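Local structure of dermonecrotic toxin (Pasteurella multocida, 2EBF) at residues 444-447 and 448-451; 733-736 and 737-740; 540-544 and 545-549; 209-212 and 213-217; 679-682 and 683-686. The protein acts as a mitogenic dermonecrotic toxin that induces bone resorption and is associated with severe atrophic rhinitis in pigs, its C-terminal region carrying a thiol-protease-like catalytic triad. All blocks are in the same frame, centred on the assembly; numbering follows the deposited sequence.

Contact 1 (444-447 and 448-451); sequences RKLL and QSAK
S449 turns its hydroxyl back along the helix to the carbonyl of L446, three residues earlier, with S449 OG donating to L446 O at 2.7 Å. The torsion that allows this sets OG between the backbone N and the carbonyl carbon (chi1 77°), so the hydroxyl folds against its own helix. L446 O also receives the backbone bond from A450 N at 3.2 Å, and the two donors come from the same face of the carbonyl plane. The nearest part of the L446 side chain to the hydroxyl is CD2, 4.1 Å from S449 OG. A450 lies against the preceding turn, its CB 3.5 Å from L447 O. The aliphatic start of Q448 rests beside the preceding carbonyls, with Q448 CB 3.3 Å from R444 O, while Q448 N donates to that oxygen. L446, L447 and A450 touch F457 of the strand 456-461, whereas R444 NH2 forms a salt bridge with D428 of the helix 425-434. This is the regular bonding of an alpha helix with an added serine-to-carbonyl bond, in the helix 442-452 of a beta-alpha-beta connection between the parallel strands 399-402 and 456-461.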
loop_
_atom_site.group_PDB
_atom_site.type_symbol
_atom_site.label_atom_id
_atom_site.label_comp_id
_atom_site.label_asym_id
_atom_site.label_seq_id
_atom_site.Cartn_x
_atom_site.Cartn_y
_atom_site.Cartn_z
ATOM N N ARG A 444 -23.026 9.642 22.351
ATOM C CA ARG A 444 -24.440 9.294 22.231
ATOM C C ARG A 444 -25.287 10.527 21.918
ATOM O O ARG A 444 -26.124 10.505 21.013
ATOM C CB ARG A 444 -24.920 8.630 23.525
ATOM C CG ARG A 444 -26.331 8.097 23.472
ATOM C CD ARG A 444 -26.668 7.273 24.718
ATOM N NE ARG A 444 -25.831 6.073 24.834
ATOM C CZ ARG A 444 -26.041 4.926 24.189
ATOM N NH1 ARG A 444 -27.071 4.786 23.362
ATOM N NH2 ARG A 444 -25.211 3.907 24.372
ATOM N N LYS A 445 -25.058 11.598 22.671
ATOM C CA LYS A 445 -25.761 12.867 22.467
ATOM C C LYS A 445 -25.544 13.458 21.079
ATOM O O LYS A 445 -26.477 14.011 20.475
ATOM C CB LYS A 445 -25.350 13.878 23.536
ATOM C CG LYS A 445 -26.228 13.837 24.784
ATOM C CD LYS A 445 -25.549 14.494 25.982
ATOM C CE LYS A 445 -25.756 16.000 26.012
ATOM N NZ LYS A 445 -25.608 16.536 27.406
ATOM N N LEU A 446 -24.312 13.340 20.583
ATOM C CA LEU A 446 -23.956 13.810 19.241
ATOM C C LEU A 446 -24.766 13.058 18.191
ATOM O O LEU A 446 -25.349 13.666 17.298
ATOM C CB LEU A 446 -22.467 13.585 18.987
ATOM C CG LEU A 446 -21.605 14.556 18.177
ATOM C CD1 LEU A 446 -20.579 13.760 17.409
ATOM C CD2 LEU A 446 -22.372 15.507 17.253
ATOM N N LEU A 447 -24.793 11.730 18.310
ATOM C CA LEU A 447 -25.573 10.883 17.419
ATOM C C LEU A 447 -27.057 11.218 17.519
ATOM O O LEU A 447 -27.751 11.301 16.508
ATOM C CB LEU A 447 -25.400 9.419 17.805
ATOM C CG LEU A 447 -25.329 8.334 16.728
ATOM C CD1 LEU A 447 -25.801 7.015 17.317
ATOM C CD2 LEU A 447 -26.100 8.661 15.452
ATOM N N GLN A 448 -27.529 11.367 18.753
ATOM C CA GLN A 448 -28.922 11.697 19.015
ATOM C C GLN A 448 -29.287 13.007 18.312
ATOM O O GLN A 448 -30.348 13.111 17.684
ATOM C CB GLN A 448 -29.169 11.776 20.529
ATOM C CG GLN A 448 -30.640 11.843 20.948
ATOM C CD GLN A 448 -31.473 10.739 20.328
ATOM O OE1 GLN A 448 -32.317 11.001 19.474
ATOM N NE2 GLN A 448 -31.220 9.498 20.734
ATOM N N SER A 449 -28.397 13.996 18.395
ATOM C CA SER A 449 -28.655 15.304 17.782
ATOM C C SER A 449 -28.769 15.241 16.256
ATOM O O SER A 449 -29.571 15.963 15.664
ATOM C CB SER A 449 -27.604 16.335 18.203
ATOM O OG SER A 449 -26.380 16.152 17.500
ATOM N N ALA A 450 -27.973 14.374 15.630
ATOM C CA ALA A 450 -28.012 14.188 14.176
ATOM C C ALA A 450 -29.370 13.648 13.722
ATOM O O ALA A 450 -29.909 14.068 12.691
ATOM C CB ALA A 450 -26.881 13.253 13.722
ATOM N N LYS A 451 -29.917 12.720 14.501
ATOM C CA LYS A 451 -31.232 12.159 14.225
ATOM C C LYS A 451 -32.312 13.222 14.404
ATOM O O LYS A 451 -33.101 13.462 13.489
ATOM C CB LYS A 451 -31.507 10.952 15.123
ATOM C CG LYS A 451 -32.851 10.272 14.847
ATOM C CD LYS A 451 -33.044 9.007 15.682
ATOM C CE LYS A 451 -33.752 9.292 16.993
ATOM N NZ LYS A 451 -35.237 9.113 16.926
#

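Contact 2 (733-736 and 737-740); sequences MPPL and FTKP
P735 touches the ring of F737 obliquely: P735 CB approaches the CD2-CE2 bond, 3.8 Å from F737 CE2, in an apolar contact. F737 reaches this place because its CG lies between the backbone N and the carbonyl carbon (chi1 86°), which folds the ring back along the chain; the methyl CG2 of T738 then covers the centre of one face of the F737 ring, 3.5 Å above the plane. L736, between the two, has its CB 3.4 Å from F737 N. Two overlapping beta turns of 3-10 character shape the backbone here. In the first, P735 O accepts from T738 N at 3.0 Å and also from T738 OG1 at 2.6 Å, the hydroxyl lying in the carbonyl plane and the amide above it. In the second, L736 O takes K739 N at 3.1 Å, and a water joins L736 O to K739 O, donating to each. The T738 hydroxyl has a further partner in W653 NE1, on the strand 643-656, while P734 packs on W653 and on F718 of the strand 717-720. P735 touches F718 as well, and the T738 carbonyl is bonded by N716 ND2.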
loop_
_atom_site.group_PDB
_atom_site.type_symbol
_atom_site.label_atom_id
_atom_site.label_comp_id
_atom_site.label_asym_id
_atom_site.label_seq_id
_atom_site.Cartn_x
_atom_site.Cartn_y
_atom_site.Cartn_z
ATOM N N MET A 733 26.368 3.078 -20.559
ATOM C CA MET A 733 25.687 1.778 -20.640
ATOM C C MET A 733 24.551 1.671 -19.642
ATOM O O MET A 733 24.524 2.418 -18.663
ATOM C CB MET A 733 26.685 0.598 -20.520
ATOM C CG MET A 733 27.608 0.609 -19.322
ATOM S SD MET A 733 28.881 -0.710 -19.420
ATOM C CE MET A 733 30.089 -0.022 -20.547
ATOM N N PRO A 734 23.567 0.779 -19.910
ATOM C CA PRO A 734 22.444 0.638 -18.988
ATOM C C PRO A 734 22.911 0.158 -17.610
ATOM O O PRO A 734 24.049 -0.335 -17.488
ATOM C CB PRO A 734 21.578 -0.445 -19.649
ATOM C CG PRO A 734 21.953 -0.410 -21.124
ATOM C CD PRO A 734 23.439 -0.124 -21.074
ATOM N N PRO A 735 22.057 0.321 -16.570
ATOM C CA PRO A 735 22.373 -0.265 -15.277
ATOM C C PRO A 735 22.768 -1.732 -15.448
ATOM O O PRO A 735 22.144 -2.469 -16.222
ATOM C CB PRO A 735 21.063 -0.128 -14.503
ATOM C CG PRO A 735 20.487 1.150 -15.043
ATOM C CD PRO A 735 20.772 1.050 -16.530
ATOM N N LEU A 736 23.824 -2.128 -14.753
ATOM C CA LEU A 736 24.440 -3.439 -14.995
ATOM C C LEU A 736 23.563 -4.643 -14.639
ATOM O O LEU A 736 23.704 -5.704 -15.251
ATOM C CB LEU A 736 25.812 -3.521 -14.323
ATOM C CG LEU A 736 26.881 -2.570 -14.878
ATOM C CD1 LEU A 736 28.192 -2.768 -14.147
ATOM C CD2 LEU A 736 27.055 -2.698 -16.424
ATOM N N PHE A 737 22.644 -4.475 -13.687
ATOM C CA PHE A 737 21.699 -5.553 -13.359
ATOM C C PHE A 737 20.784 -5.904 -14.539
ATOM O O PHE A 737 20.171 -6.980 -14.549
ATOM C CB PHE A 737 20.881 -5.237 -12.088
ATOM C CG PHE A 737 19.636 -4.415 -12.342
ATOM C CD1 PHE A 737 18.394 -5.030 -12.538
ATOM C CD2 PHE A 737 19.709 -3.027 -12.377
ATOM C CE1 PHE A 737 17.246 -4.258 -12.769
ATOM C CE2 PHE A 737 18.584 -2.246 -12.596
ATOM C CZ PHE A 737 17.344 -2.856 -12.792
ATOM N N THR A 738 20.723 -5.020 -15.543
ATOM C CA THR A 738 19.911 -5.265 -16.743
ATOM C C THR A 738 20.665 -5.939 -17.895
ATOM O O THR A 738 20.045 -6.315 -18.891
ATOM C CB THR A 738 19.233 -3.979 -17.293
ATOM O OG1 THR A 738 20.225 -3.110 -17.853
ATOM C CG2 THR A 738 18.445 -3.238 -16.187
ATOM N N LYS A 739 21.988 -6.077 -17.793
ATOM C CA LYS A 739 22.703 -6.860 -18.806
ATOM C C LYS A 739 22.130 -8.290 -18.800
ATOM O O LYS A 739 22.081 -8.932 -17.752
ATOM C CB LYS A 739 24.229 -6.836 -18.600
ATOM C CG LYS A 739 24.987 -7.606 -19.685
ATOM C CD LYS A 739 26.435 -7.175 -19.814
ATOM C CE LYS A 739 27.176 -8.086 -20.785
ATOM N NZ LYS A 739 28.633 -7.764 -20.867
ATOM N N PRO A 740 21.625 -8.755 -19.954
ATOM C CA PRO A 740 20.903 -10.030 -19.984
ATOM C C PRO A 740 21.686 -11.207 -19.421
ATOM O O PRO A 740 22.855 -11.391 -19.746
ATOM C CB PRO A 740 20.595 -10.217 -21.475
ATOM C CG PRO A 740 20.467 -8.809 -21.983
ATOM C CD PRO A 740 21.607 -8.102 -21.280
HETATM O O HOH W 1 23.377 -8.496 -15.401
#

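Contact 3 (540-544 and 545-549); sequences LPDVA and SSRVP
A pair of overlapping beta turns, followed by an inverse gamma turn centred on R547, is closed on one side by a salt bridge between D542 and R547. The arginine grips the carboxylate side-on: R547 NE lies 2.9 Å and R547 NH2 3.0 Å from D542 OD2, so both nitrogens share a single oxygen. That oxygen stays near the guanidinium plane, but the two flat groups are turned 39° against each other. NH2 meets OD2 on its anti side and NE comes from above the carboxylate plane, both from the same face. A bend at chi3 (-87°) swings the arginine end round to the aspartate, and the two side chains cross at about a right angle. In the turns themselves, V543 O accepts from S546 N and A544 O from R547 N, each at 3.2 Å. A water donates to A544 O and to R547 O, bridging the second turn. V543 CG1 touches S545 OG at 3.5 Å. Each ion has a further partner: S509 OG bonds D542 OD2, and D342 of the helix 339-345 forms a salt bridge with R547 NH1. W341 packs against both side chains. The result is a surface loop of consecutive turns, bridged by charge, that follows the edge strand 537-539 of the mixed sheet.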
loop_
_atom_site.group_PDB
_atom_site.type_symbol
_atom_site.label_atom_id
_atom_site.label_comp_id
_atom_site.label_asym_id
_atom_site.label_seq_id
_atom_site.Cartn_x
_atom_site.Cartn_y
_atom_site.Cartn_z
ATOM N N LEU A 540 -5.975 24.562 16.728
ATOM C CA LEU A 540 -5.000 23.550 17.074
ATOM C C LEU A 540 -3.945 23.530 15.957
ATOM O O LEU A 540 -4.162 22.904 14.931
ATOM C CB LEU A 540 -5.700 22.197 17.137
ATOM C CG LEU A 540 -5.436 21.121 18.183
ATOM C CD1 LEU A 540 -5.661 19.772 17.508
ATOM C CD2 LEU A 540 -4.039 21.178 18.770
ATOM N N PRO A 541 -2.823 24.260 16.141
ATOM C CA PRO A 541 -1.786 24.384 15.105
ATOM C C PRO A 541 -1.100 23.078 14.738
ATOM O O PRO A 541 -0.982 22.183 15.572
ATOM C CB PRO A 541 -0.762 25.343 15.731
ATOM C CG PRO A 541 -1.002 25.277 17.180
ATOM C CD PRO A 541 -2.481 25.041 17.345
ATOM N N ASP A 542 -0.647 22.981 13.493
ATOM C CA ASP A 542 0.161 21.844 13.059
ATOM C C ASP A 542 1.600 22.121 13.472
ATOM O O ASP A 542 2.295 22.911 12.835
ATOM C CB ASP A 542 0.068 21.656 11.540
ATOM C CG ASP A 542 0.572 20.291 11.085
ATOM O OD1 ASP A 542 0.588 19.351 11.905
ATOM O OD2 ASP A 542 0.937 20.155 9.899
ATOM N N VAL A 543 2.032 21.489 14.556
ATOM C CA VAL A 543 3.323 21.788 15.167
ATOM C C VAL A 543 4.504 21.239 14.338
ATOM O O VAL A 543 4.395 20.185 13.715
ATOM C CB VAL A 543 3.359 21.329 16.659
ATOM C CG1 VAL A 543 3.619 19.839 16.802
ATOM C CG2 VAL A 543 4.373 22.117 17.430
ATOM N N ALA A 544 5.613 21.979 14.330
ATOM C CA ALA A 544 6.781 21.642 13.507
ATOM C C ALA A 544 7.386 20.288 13.857
ATOM O O ALA A 544 7.786 19.533 12.970
ATOM C CB ALA A 544 7.837 22.741 13.592
ATOM N N SER A 545 7.435 19.974 15.145
ATOM C CA SER A 545 8.012 18.710 15.608
ATOM C C SER A 545 7.279 17.444 15.136
ATOM O O SER A 545 7.845 16.350 15.192
ATOM C CB SER A 545 8.142 18.700 17.132
ATOM O OG SER A 545 6.908 18.975 17.760
ATOM N N SER A 546 6.031 17.587 14.689
ATOM C CA SER A 546 5.237 16.444 14.221
ATOM C C SER A 546 5.263 16.287 12.710
ATOM O O SER A 546 4.952 15.216 12.170
ATOM C CB SER A 546 3.790 16.584 14.695
ATOM O OG SER A 546 3.664 16.149 16.037
ATOM N N ARG A 547 5.626 17.365 12.027
ATOM C CA ARG A 547 5.634 17.387 10.578
ATOM C C ARG A 547 7.005 16.912 10.105
ATOM O O ARG A 547 7.784 17.681 9.532
ATOM C CB ARG A 547 5.301 18.797 10.081
ATOM C CG ARG A 547 4.684 18.813 8.713
ATOM C CD ARG A 547 4.636 20.205 8.163
ATOM N NE ARG A 547 3.428 20.910 8.566
ATOM C CZ ARG A 547 3.016 22.036 8.001
ATOM N NH1 ARG A 547 3.738 22.591 7.034
ATOM N NH2 ARG A 547 1.884 22.607 8.391
ATOM N N VAL A 548 7.295 15.634 10.367
ATOM C CA VAL A 548 8.635 15.055 10.194
ATOM C C VAL A 548 8.539 13.620 9.653
ATOM O O VAL A 548 7.459 13.023 9.685
ATOM C CB VAL A 548 9.436 15.045 11.542
ATOM C CG1 VAL A 548 9.680 16.467 12.075
ATOM C CG2 VAL A 548 8.735 14.195 12.603
ATOM N N PRO A 549 9.655 13.067 9.121
ATOM C CA PRO A 549 9.687 11.619 8.847
ATOM C C PRO A 549 9.788 10.814 10.130
ATOM O O PRO A 549 10.276 11.324 11.132
ATOM C CB PRO A 549 10.987 11.429 8.047
ATOM C CG PRO A 549 11.397 12.814 7.617
ATOM C CD PRO A 549 10.899 13.727 8.690
HETATM O O HOH W 2 9.291 20.023 10.806
#

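Contact 4 (209-212 and 213-217); sequences DISV and FDKIQ
The backbone from D209 to K215 winds through overlapping turns, each closed by a bond from an amide to the carbonyl three residues earlier: V212 N to D209 O, F213 N to I210 O, D214 N to S211 O and K215 N to V212 O. D209 opens the run with an Asx turn, D209 OD2 accepting from S211 N at 3.1 Å. S211 OG is loosely held between two ionic side chains, in a weak bond to D209 OD2 (2.9 Å) and another from K215 NZ (3.2 Å). The lysine gets there by a bend at chi2 (82°), which carries K215 CD within 3.3 Å of S211 O before the ammonium turns to the hydroxyl. Elsewhere on the coil, F213 offers its ring edge to I210. The methyl CD1 of I210 lies in the ring plane, 3.8 Å from F213 CE2, and I210 O is also near that plane, 3.2 Å from F213 CD2. Both residues touch L261 of the strand 260-263. I210 packs on L238 of the helix 234-248, and S235 at the start of that helix bonds D214 OD2. V212 and F213 meet V299 of the helix 288-300, while I216 continues onto M295.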
loop_
_atom_site.group_PDB
_atom_site.type_symbol
_atom_site.label_atom_id
_atom_site.label_comp_id
_atom_site.label_asym_id
_atom_site.label_seq_id
_atom_site.Cartn_x
_atom_site.Cartn_y
_atom_site.Cartn_z
ATOM N N ASP A 209 -10.041 -26.834 19.708
ATOM C CA ASP A 209 -10.400 -27.660 20.855
ATOM C C ASP A 209 -10.852 -26.790 22.023
ATOM O O ASP A 209 -10.042 -26.130 22.674
ATOM C CB ASP A 209 -9.218 -28.549 21.262
ATOM C CG ASP A 209 -9.604 -29.632 22.259
ATOM O OD1 ASP A 209 -8.830 -30.600 22.385
ATOM O OD2 ASP A 209 -10.665 -29.531 22.915
ATOM N N ILE A 210 -12.154 -26.820 22.285
ATOM C CA ILE A 210 -12.783 -26.047 23.358
ATOM C C ILE A 210 -12.210 -26.307 24.768
ATOM O O ILE A 210 -12.276 -25.433 25.638
ATOM C CB ILE A 210 -14.338 -26.244 23.314
ATOM C CG1 ILE A 210 -14.957 -25.429 22.166
ATOM C CG2 ILE A 210 -15.011 -25.905 24.630
ATOM C CD1 ILE A 210 -14.263 -24.122 21.879
ATOM N N SER A 211 -11.639 -27.493 24.978
ATOM C CA SER A 211 -11.043 -27.867 26.268
ATOM C C SER A 211 -9.913 -26.935 26.715
ATOM O O SER A 211 -9.577 -26.888 27.896
ATOM C CB SER A 211 -10.547 -29.319 26.241
ATOM O OG SER A 211 -9.346 -29.447 25.499
ATOM N N VAL A 212 -9.332 -26.205 25.763
ATOM C CA VAL A 212 -8.291 -25.206 26.035
ATOM C C VAL A 212 -8.779 -24.139 27.030
ATOM O O VAL A 212 -7.982 -23.527 27.748
ATOM C CB VAL A 212 -7.794 -24.534 24.720
ATOM C CG1 VAL A 212 -6.663 -23.562 24.999
ATOM C CG2 VAL A 212 -7.310 -25.582 23.732
ATOM N N PHE A 213 -10.092 -23.931 27.074
ATOM C CA PHE A 213 -10.690 -22.984 28.012
ATOM C C PHE A 213 -10.588 -23.440 29.465
ATOM O O PHE A 213 -10.626 -22.619 30.380
ATOM C CB PHE A 213 -12.147 -22.720 27.649
ATOM C CG PHE A 213 -12.313 -21.791 26.491
ATOM C CD1 PHE A 213 -12.023 -20.436 26.623
ATOM C CD2 PHE A 213 -12.767 -22.265 25.266
ATOM C CE1 PHE A 213 -12.175 -19.567 25.548
ATOM C CE2 PHE A 213 -12.927 -21.401 24.186
ATOM C CZ PHE A 213 -12.629 -20.051 24.329
ATOM N N ASP A 214 -10.456 -24.750 29.663
ATOM C CA ASP A 214 -10.346 -25.329 31.001
ATOM C C ASP A 214 -8.902 -25.320 31.486
ATOM O O ASP A 214 -8.633 -25.559 32.664
ATOM C CB ASP A 214 -10.904 -26.750 31.010
ATOM C CG ASP A 214 -12.342 -26.813 30.535
ATOM O OD1 ASP A 214 -13.064 -25.799 30.655
ATOM O OD2 ASP A 214 -12.753 -27.878 30.035
ATOM N N LYS A 215 -7.981 -25.036 30.570
ATOM C CA LYS A 215 -6.561 -24.989 30.889
ATOM C C LYS A 215 -6.147 -23.663 31.520
ATOM O O LYS A 215 -5.076 -23.568 32.122
ATOM C CB LYS A 215 -5.718 -25.260 29.638
ATOM C CG LYS A 215 -5.335 -26.725 29.420
ATOM C CD LYS A 215 -6.452 -27.536 28.767
ATOM C CE LYS A 215 -5.895 -28.772 28.058
ATOM N NZ LYS A 215 -6.980 -29.705 27.631
ATOM N N ILE A 216 -6.992 -22.643 31.378
ATOM C CA ILE A 216 -6.673 -21.305 31.889
ATOM C C ILE A 216 -6.902 -21.187 33.400
ATOM O O ILE A 216 -7.684 -21.941 33.980
ATOM C CB ILE A 216 -7.425 -20.174 31.123
ATOM C CG1 ILE A 216 -8.938 -20.300 31.297
ATOM C CG2 ILE A 216 -7.025 -20.176 29.642
ATOM C CD1 ILE A 216 -9.706 -19.044 30.955
ATOM N N GLN A 217 -6.211 -20.228 34.013
ATOM C CA GLN A 217 -6.191 -20.055 35.468
ATOM C C GLN A 217 -7.548 -19.693 36.085
ATOM O O GLN A 217 -7.929 -20.252 37.119
ATOM C CB GLN A 217 -5.137 -19.010 35.848
ATOM C CG GLN A 217 -4.771 -18.987 37.327
ATOM C CD GLN A 217 -3.469 -18.249 37.599
ATOM O OE1 GLN A 217 -2.543 -18.270 36.783
ATOM N NE2 GLN A 217 -3.391 -17.599 38.757
#

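Contact 5 (679-682 and 683-686); sequences AVDA and SHLQ
D681 OD1 accepts a hydrogen bond from S683 N at 3.0 Å. The amide arrives on the anti side, 30° out of the carboxylate plane. A water donates to D681 OD1 at 2.6 Å and takes a bond from S683 OG at 3.1 Å, so amide, water and hydroxyl form a small network round OD1. The second oxygen, D681 OD2, lies 3.3 Å from H684 CB. The carboxylate and imidazole planes stand 70° apart, and H684 directs its ring past the aspartate: with CG between the backbone N and the carbonyl carbon (chi1 86°), H684 ND1 comes to 3.6 Å from D681 O. OD2 is gripped elsewhere, by H666 NE2 and by W704 NE1. The D681-H666 pair, with C626 close to S683, is consistent with the thiol-protease-like triad for which this C-terminal region is known, although in this crystal the C626 sulfur is tied to C620 in a disulfide. Farther out, the strand that leads to D681 lies in an antiparallel sheet between the strands 660-673 and 697-700, and W704 belongs to the helix 701-711. The backbone of A682 is bonded to C620, while H684 NE2 makes a weak bond to D693. The S683 side chain is about 9 Å from the bound phosphonate.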
loop_
_atom_site.group_PDB
_atom_site.type_symbol
_atom_site.label_atom_id
_atom_site.label_comp_id
_atom_site.label_asym_id
_atom_site.label_seq_id
_atom_site.Cartn_x
_atom_site.Cartn_y
_atom_site.Cartn_z
ATOM N N ALA A 679 14.161 16.815 -29.336
ATOM C CA ALA A 679 15.418 16.338 -29.907
ATOM C C ALA A 679 15.637 16.930 -31.300
ATOM O O ALA A 679 14.697 17.027 -32.088
ATOM C CB ALA A 679 15.411 14.830 -29.989
ATOM N N VAL A 680 16.874 17.337 -31.578
ATOM C CA VAL A 680 17.296 17.727 -32.927
ATOM C C VAL A 680 18.470 16.817 -33.272
ATOM O O VAL A 680 19.625 17.086 -32.931
ATOM C CB VAL A 680 17.654 19.237 -33.038
ATOM C CG1 VAL A 680 18.192 19.578 -34.439
ATOM C CG2 VAL A 680 16.432 20.091 -32.739
ATOM N N ASP A 681 18.156 15.716 -33.937
ATOM C CA ASP A 681 19.104 14.623 -34.069
ATOM C C ASP A 681 19.542 14.502 -35.531
ATOM O O ASP A 681 18.843 13.904 -36.360
ATOM C CB ASP A 681 18.459 13.345 -33.534
ATOM C CG ASP A 681 19.327 12.112 -33.696
ATOM O OD1 ASP A 681 20.468 12.198 -34.185
ATOM O OD2 ASP A 681 18.838 11.033 -33.330
ATOM N N ALA A 682 20.704 15.083 -35.820
ATOM C CA ALA A 682 21.263 15.133 -37.162
ATOM C C ALA A 682 22.116 13.903 -37.507
ATOM O O ALA A 682 22.736 13.842 -38.577
ATOM C CB ALA A 682 22.074 16.414 -37.341
ATOM N N SER A 683 22.106 12.903 -36.638
ATOM C CA SER A 683 22.871 11.687 -36.911
ATOM C C SER A 683 22.080 10.389 -36.780
ATOM O O SER A 683 22.666 9.318 -36.690
ATOM C CB SER A 683 24.133 11.658 -36.045
ATOM O OG SER A 683 23.794 11.478 -34.689
ATOM N N HIS A 684 20.752 10.480 -36.802
ATOM C CA HIS A 684 19.894 9.302 -36.627
ATOM C C HIS A 684 19.904 8.335 -37.825
ATOM O O HIS A 684 19.488 7.178 -37.697
ATOM C CB HIS A 684 18.460 9.735 -36.312
ATOM C CG HIS A 684 17.634 10.009 -37.528
ATOM N ND1 HIS A 684 17.874 11.077 -38.366
ATOM C CD2 HIS A 684 16.573 9.352 -38.050
ATOM C CE1 HIS A 684 16.991 11.066 -39.352
ATOM N NE2 HIS A 684 16.192 10.030 -39.182
ATOM N N LEU A 685 20.366 8.806 -38.983
ATOM C CA LEU A 685 20.419 7.950 -40.181
ATOM C C LEU A 685 21.548 6.920 -40.120
ATOM O O LEU A 685 21.670 6.073 -41.010
ATOM C CB LEU A 685 20.482 8.776 -41.478
ATOM C CG LEU A 685 19.216 9.542 -41.895
ATOM C CD1 LEU A 685 19.397 10.115 -43.292
ATOM C CD2 LEU A 685 17.946 8.677 -41.829
ATOM N N GLN A 686 22.366 6.976 -39.068
ATOM C CA GLN A 686 23.326 5.899 -38.833
ATOM C C GLN A 686 22.601 4.594 -38.470
ATOM O O GLN A 686 23.184 3.509 -38.528
ATOM C CB GLN A 686 24.440 6.306 -37.839
ATOM C CG GLN A 686 24.068 6.421 -36.388
ATOM C CD GLN A 686 25.122 7.179 -35.558
ATOM O OE1 GLN A 686 24.851 8.266 -35.033
ATOM N NE2 GLN A 686 26.323 6.610 -35.445
HETATM O O HOH W 3 22.328 13.602 -32.969
#

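Overall arrangement
Along the chain the order is contact 4, contact 1, contact 3, contact 5, contact 2, and no two touch. The first three fall in the C2 region. Contacts 1 and 3, whose centres are about 32 Å apart, adjoin the mixed sheet at its two edge strands: the helix of contact 1 leads into 456-461, and contact 3 follows 537-539. Contact 4 lies about 42 Å from contact 1, centre to centre. In the C3 region, contacts 5 and 2, with centres about 25 Å apart, both border the antiparallel sheet: contact 5 at the end of one strand, contact 2 as a loop packed on others. Contacts 4, 1 and 3 lie about 79, 72 and 52 Å from contact 5 between centres, so the site proposed to be catalytic is remote from the C2 contacts.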